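Cytoplasmic protein (Cryptococcus neoformans var. grubii serotype A, PDB 7LPO) probably hydrolyses steryl beta-glucosides, acting as a sterylglucosidase of glycoside hydrolase family 5. Local coordinates at residues G165-P168 with Y169-T172; N231-D234 with F235-H239. One frame throughout, in Å; residues are numbered along the deposited sequence.

How the contacts relate
Both contacts are local and largely buried, and neither lies near the centre of the chain. Contact 1 is a turn in the loop between helices 159-163 and 206-221. Contact 2 is the capped first turns of helix 232-254. Their centres are 20 Å apart and they do not touch. Helix 206-221 borders both: Ile166 and Leu171 reach it from contact 1, Ile232 and Leu236 from contact 2. The chemistry differs with the place. In contact 1 a single beta turn is closed by one backbone bond and braced by an aspartate carboxylate and a water. In contact 2 regular i to i+4 backbone bonds do the work, and side chains pack or cap along them.

Contact 1 of 2, residues G165-P168 with Y169-T172; sequences GIDP and YHLT
Asp167 meets both Tyr169 and His170 in a type I beta turn, Asp167 to His170, just after the Schellman motif at Gly165 that ends helix 159-163. The turn lies within the part of the chain matched to the cellulase (glycoside hydrolase family 5) family. Tyr169 comes first. Its backbone N donates to Asp167 OD1 at 3.3 Å, from above the carboxylate plane. Asp167 CG is anti to its own backbone N (chi1 -165°), which sets the carboxylate beside its own carbonyl carbon, where OD1 meets Tyr169 N. The same Asp167 OD1 lies 3.4 Å from Tyr169 CD2, with carboxylate and ring planes 78° apart. The phenol hydroxyl hydrogen-bonds to Glu66 OE2.

His170 N donates to Asp167 O at 3.0 Å and closes the turn. The N-H points almost straight at the oxygen, but arrives from above the carbonyl plane. Asp167 OD2 sits over one face of the imidazole, offset toward the rim, 3.5 Å from His170 CE1. Asp167 CB adds an off-centre CH-pi contact. Outer partners fix both groups: OD2 forms a salt bridge with Arg348, which probably offsets the buried charge, and His170 ND1 hydrogen-bonds to Lys337 O.

Leu171 N makes a weak hydrogen bond to Pro168 O. Leu171 CD1 lies 3.2 Å from Pro168 O. Leu171 CD2 meets Ile166 CG2 at 4.0 Å, the side chains crossing at about a right angle. Both also touch Leu338 of a neighbouring loop. A water bridges on to Thr172: it accepts from Thr172 N and lies 2.9 Å from Pro168 O, to which it can donate.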
loop_
_atom_site.group_PDB
_atom_site.type_symbol
_atom_site.label_atom_id
_atom_site.label_comp_id
_atom_site.label_asym_id
_atom_site.label_seq_id
_atom_site.Cartn_x
_atom_site.Cartn_y
_atom_site.Cartn_z
ATOM N N GLY A 165 -9.320 -16.181 -19.917
ATOM C CA GLY A 165 -9.966 -17.461 -20.114
ATOM C C GLY A 165 -10.547 -18.068 -18.864
ATOM O O GLY A 165 -10.683 -19.287 -18.786
ATOM N N ILE A 166 -10.903 -17.246 -17.886
ATOM C CA ILE A 166 -11.376 -17.698 -16.586
ATOM C C ILE A 166 -12.852 -17.357 -16.492
ATOM O O ILE A 166 -13.256 -16.244 -16.843
ATOM C CB ILE A 166 -10.581 -17.038 -15.443
ATOM C CG1 ILE A 166 -9.203 -17.685 -15.311
ATOM C CG2 ILE A 166 -11.324 -17.155 -14.127
ATOM C CD1 ILE A 166 -8.197 -16.838 -14.562
ATOM N N ASP A 167 -13.657 -18.321 -16.048
ATOM C CA ASP A 167 -15.069 -18.081 -15.777
ATOM C C ASP A 167 -15.210 -17.568 -14.350
ATOM O O ASP A 167 -15.041 -18.356 -13.400
ATOM C CB ASP A 167 -15.880 -19.351 -15.967
ATOM C CG ASP A 167 -17.390 -19.081 -16.057
ATOM O OD1 ASP A 167 -17.843 -18.057 -15.487
ATOM O OD2 ASP A 167 -18.118 -19.885 -16.698
ATOM N N PRO A 168 -15.528 -16.286 -14.143
ATOM C CA PRO A 168 -15.561 -15.755 -12.764
ATOM C C PRO A 168 -16.493 -16.513 -11.830
ATOM O O PRO A 168 -16.241 -16.571 -10.619
ATOM C CB PRO A 168 -16.029 -14.303 -12.950
ATOM C CG PRO A 168 -15.787 -13.980 -14.425
ATOM C CD PRO A 168 -15.931 -15.284 -15.155
ATOM N N TYR A 169 -17.565 -17.101 -12.353
ATOM C CA TYR A 169 -18.539 -17.782 -11.515
ATOM C C TYR A 169 -18.072 -19.141 -11.023
ATOM O O TYR A 169 -18.759 -19.739 -10.189
ATOM C CB TYR A 169 -19.840 -17.906 -12.295
ATOM C CG TYR A 169 -20.313 -16.533 -12.689
ATOM C CD1 TYR A 169 -20.758 -15.641 -11.724
ATOM C CD2 TYR A 169 -20.266 -16.107 -14.002
ATOM C CE1 TYR A 169 -21.169 -14.369 -12.059
ATOM C CE2 TYR A 169 -20.688 -14.837 -14.350
ATOM C CZ TYR A 169 -21.135 -13.972 -13.372
ATOM O OH TYR A 169 -21.553 -12.703 -13.696
ATOM N N HIS A 170 -16.913 -19.621 -11.474
ATOM C CA HIS A 170 -16.386 -20.904 -11.027
ATOM C C HIS A 170 -15.210 -20.751 -10.066
ATOM O O HIS A 170 -14.612 -21.758 -9.667
ATOM C CB HIS A 170 -15.993 -21.746 -12.242
ATOM C CG HIS A 170 -17.155 -22.098 -13.117
ATOM N ND1 HIS A 170 -17.007 -22.677 -14.359
ATOM C CD2 HIS A 170 -18.487 -21.936 -12.938
ATOM C CE1 HIS A 170 -18.195 -22.857 -14.906
ATOM N NE2 HIS A 170 -19.111 -22.419 -14.062
ATOM N N LEU A 171 -14.876 -19.515 -9.677
ATOM C CA LEU A 171 -13.738 -19.274 -8.800
ATOM C C LEU A 171 -13.928 -19.947 -7.450
ATOM O O LEU A 171 -13.003 -20.576 -6.925
ATOM C CB LEU A 171 -13.543 -17.768 -8.614
ATOM C CG LEU A 171 -13.097 -16.986 -9.851
ATOM C CD1 LEU A 171 -13.326 -15.484 -9.702
ATOM C CD2 LEU A 171 -11.611 -17.294 -10.100
ATOM N N THR A 172 -15.127 -19.842 -6.883
ATOM C CA THR A 172 -15.383 -20.374 -5.549
ATOM C C THR A 172 -15.435 -21.897 -5.557
ATOM O O THR A 172 -14.850 -22.548 -4.684
ATOM C CB THR A 172 -16.691 -19.793 -5.011
ATOM O OG1 THR A 172 -16.556 -18.373 -4.860
ATOM C CG2 THR A 172 -17.063 -20.425 -3.676
HETATM O O HOH W 1 -16.948 -17.983 -8.151
#

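Contact 2 of 2, residues N231-D234 with F235-H239; sequences NIQD and FLQDH
Ile232 and Leu236 make the main apolar contact, one helical turn apart. Ile232 CD1 rests against Leu236 CG at 3.6 Å, and the two side chains slant across each other. Ile232 CG1 is anti to the backbone N (chi1 -176°), and chi2 of 54° then bends CD1 toward the leucine. The same Ile232 CD1 approaches the Phe235 ring obliquely, 4.3 Å from Phe235 CD1. On another side of the helix, Gln233 and Gln237 run side by side and point the same way. Their amide planes are 19° apart, and Gln233 CG lies 3.7 Å from Gln237 NE2.

His239 folds back on the turn before it. His239 ND1 donates to Phe235 O at 2.8 Å, with the oxygen in the imidazole plane. His239 N reaches that oxygen from the opposite face of its carbonyl plane, so two bonds grip it. His239 CE1 also sits over one face of the Phe235 ring.

Outer partners hold the polar ends. Gln233 OE1 accepts from Lys219 N, while Gln237 hydrogen-bonds to Phe215 O and His408. Asp234 OD1 forms a salt bridge with Lys219 and Asp238 OD2 one with Lys230, which probably offsets the repulsion between the two carboxylates. Phe214 of helix 206-221 touches both Ile232 and Leu236. Asn231 ND2 hydrogen-bonds to Ala222 O, which positions the cap: Asn231 OD1 accepts from Gln233 N at 2.7 Å. Asn231 O accepts from Phe235 N at 3.1 Å. This is a classic asparagine N-cap, opening regular alpha-helical i to i+4 bonding.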
loop_
_atom_site.group_PDB
_atom_site.type_symbol
_atom_site.label_atom_id
_atom_site.label_comp_id
_atom_site.label_asym_id
_atom_site.label_seq_id
_atom_site.Cartn_x
_atom_site.Cartn_y
_atom_site.Cartn_z
ATOM N N ASN A 231 0.586 -11.456 -27.283
ATOM C CA ASN A 231 0.564 -12.308 -26.101
ATOM C C ASN A 231 -0.273 -11.642 -25.004
ATOM O O ASN A 231 -0.300 -10.418 -24.864
ATOM C CB ASN A 231 1.974 -12.588 -25.588
ATOM C CG ASN A 231 1.983 -13.623 -24.443
ATOM O OD1 ASN A 231 1.824 -13.285 -23.271
ATOM N ND2 ASN A 231 2.157 -14.878 -24.795
ATOM N N ILE A 232 -0.989 -12.463 -24.235
ATOM C CA ILE A 232 -1.779 -11.954 -23.113
ATOM C C ILE A 232 -0.956 -11.030 -22.219
ATOM O O ILE A 232 -1.491 -10.077 -21.635
ATOM C CB ILE A 232 -2.363 -13.143 -22.317
ATOM C CG1 ILE A 232 -3.277 -12.670 -21.194
ATOM C CG2 ILE A 232 -1.242 -14.008 -21.749
ATOM C CD1 ILE A 232 -4.367 -11.747 -21.641
ATOM N N GLN A 233 0.354 -11.268 -22.120
ATOM C CA GLN A 233 1.200 -10.401 -21.300
ATOM C C GLN A 233 1.157 -8.956 -21.790
ATOM O O GLN A 233 1.015 -8.021 -20.991
ATOM C CB GLN A 233 2.642 -10.925 -21.291
ATOM C CG GLN A 233 3.640 -10.012 -20.602
ATOM C CD GLN A 233 5.087 -10.449 -20.811
ATOM O OE1 GLN A 233 5.365 -11.628 -21.042
ATOM N NE2 GLN A 233 6.018 -9.493 -20.728
ATOM N N ASP A 234 1.296 -8.753 -23.105
ATOM C CA ASP A 234 1.273 -7.398 -23.653
ATOM C C ASP A 234 -0.130 -6.808 -23.604
ATOM O O ASP A 234 -0.307 -5.632 -23.270
ATOM C CB ASP A 234 1.806 -7.400 -25.089
ATOM C CG ASP A 234 3.337 -7.485 -25.147
ATOM O OD1 ASP A 234 4.004 -6.985 -24.212
ATOM O OD2 ASP A 234 3.874 -8.065 -26.118
ATOM N N PHE A 235 -1.138 -7.611 -23.936
ATOM C CA PHE A 235 -2.517 -7.150 -23.845
ATOM C C PHE A 235 -2.808 -6.583 -22.456
ATOM O O PHE A 235 -3.240 -5.434 -22.322
ATOM C CB PHE A 235 -3.450 -8.316 -24.195
ATOM C CG PHE A 235 -4.902 -7.949 -24.271
ATOM C CD1 PHE A 235 -5.700 -7.989 -23.140
ATOM C CD2 PHE A 235 -5.475 -7.588 -25.475
ATOM C CE1 PHE A 235 -7.043 -7.658 -23.212
ATOM C CE2 PHE A 235 -6.811 -7.252 -25.551
ATOM C CZ PHE A 235 -7.595 -7.290 -24.424
ATOM N N LEU A 236 -2.536 -7.360 -21.403
ATOM C CA LEU A 236 -2.845 -6.892 -20.053
ATOM C C LEU A 236 -1.981 -5.696 -19.663
ATOM O O LEU A 236 -2.496 -4.696 -19.154
ATOM C CB LEU A 236 -2.672 -8.026 -19.040
ATOM C CG LEU A 236 -3.644 -9.200 -19.182
ATOM C CD1 LEU A 236 -3.340 -10.350 -18.208
ATOM C CD2 LEU A 236 -5.079 -8.725 -19.008
ATOM N N GLN A 237 -0.663 -5.769 -19.889
ATOM C CA GLN A 237 0.199 -4.667 -19.466
ATOM C C GLN A 237 -0.113 -3.393 -20.246
ATOM O O GLN A 237 -0.155 -2.302 -19.669
ATOM C CB GLN A 237 1.681 -5.035 -19.629
ATOM C CG GLN A 237 2.202 -6.043 -18.617
ATOM C CD GLN A 237 3.723 -5.994 -18.447
ATOM O OE1 GLN A 237 4.338 -4.921 -18.461
ATOM N NE2 GLN A 237 4.331 -7.164 -18.264
ATOM N N ASP A 238 -0.335 -3.508 -21.560
ATOM C CA ASP A 238 -0.612 -2.322 -22.370
ATOM C C ASP A 238 -1.921 -1.658 -21.960
ATOM O O ASP A 238 -2.025 -0.426 -21.956
ATOM C CB ASP A 238 -0.660 -2.685 -23.859
ATOM C CG ASP A 238 0.707 -2.975 -24.444
ATOM O OD1 ASP A 238 1.719 -2.836 -23.729
ATOM O OD2 ASP A 238 0.773 -3.359 -25.629
ATOM N N HIS A 239 -2.949 -2.445 -21.640
ATOM C CA HIS A 239 -4.212 -1.827 -21.239
ATOM C C HIS A 239 -4.080 -1.157 -19.872
ATOM O O HIS A 239 -4.631 -0.073 -19.646
ATOM C CB HIS A 239 -5.344 -2.863 -21.243
ATOM C CG HIS A 239 -5.936 -3.102 -22.601
ATOM N ND1 HIS A 239 -5.425 -4.031 -23.482
ATOM C CD2 HIS A 239 -6.986 -2.523 -23.235
ATOM C CE1 HIS A 239 -6.136 -4.017 -24.598
ATOM N NE2 HIS A 239 -7.085 -3.105 -24.478
#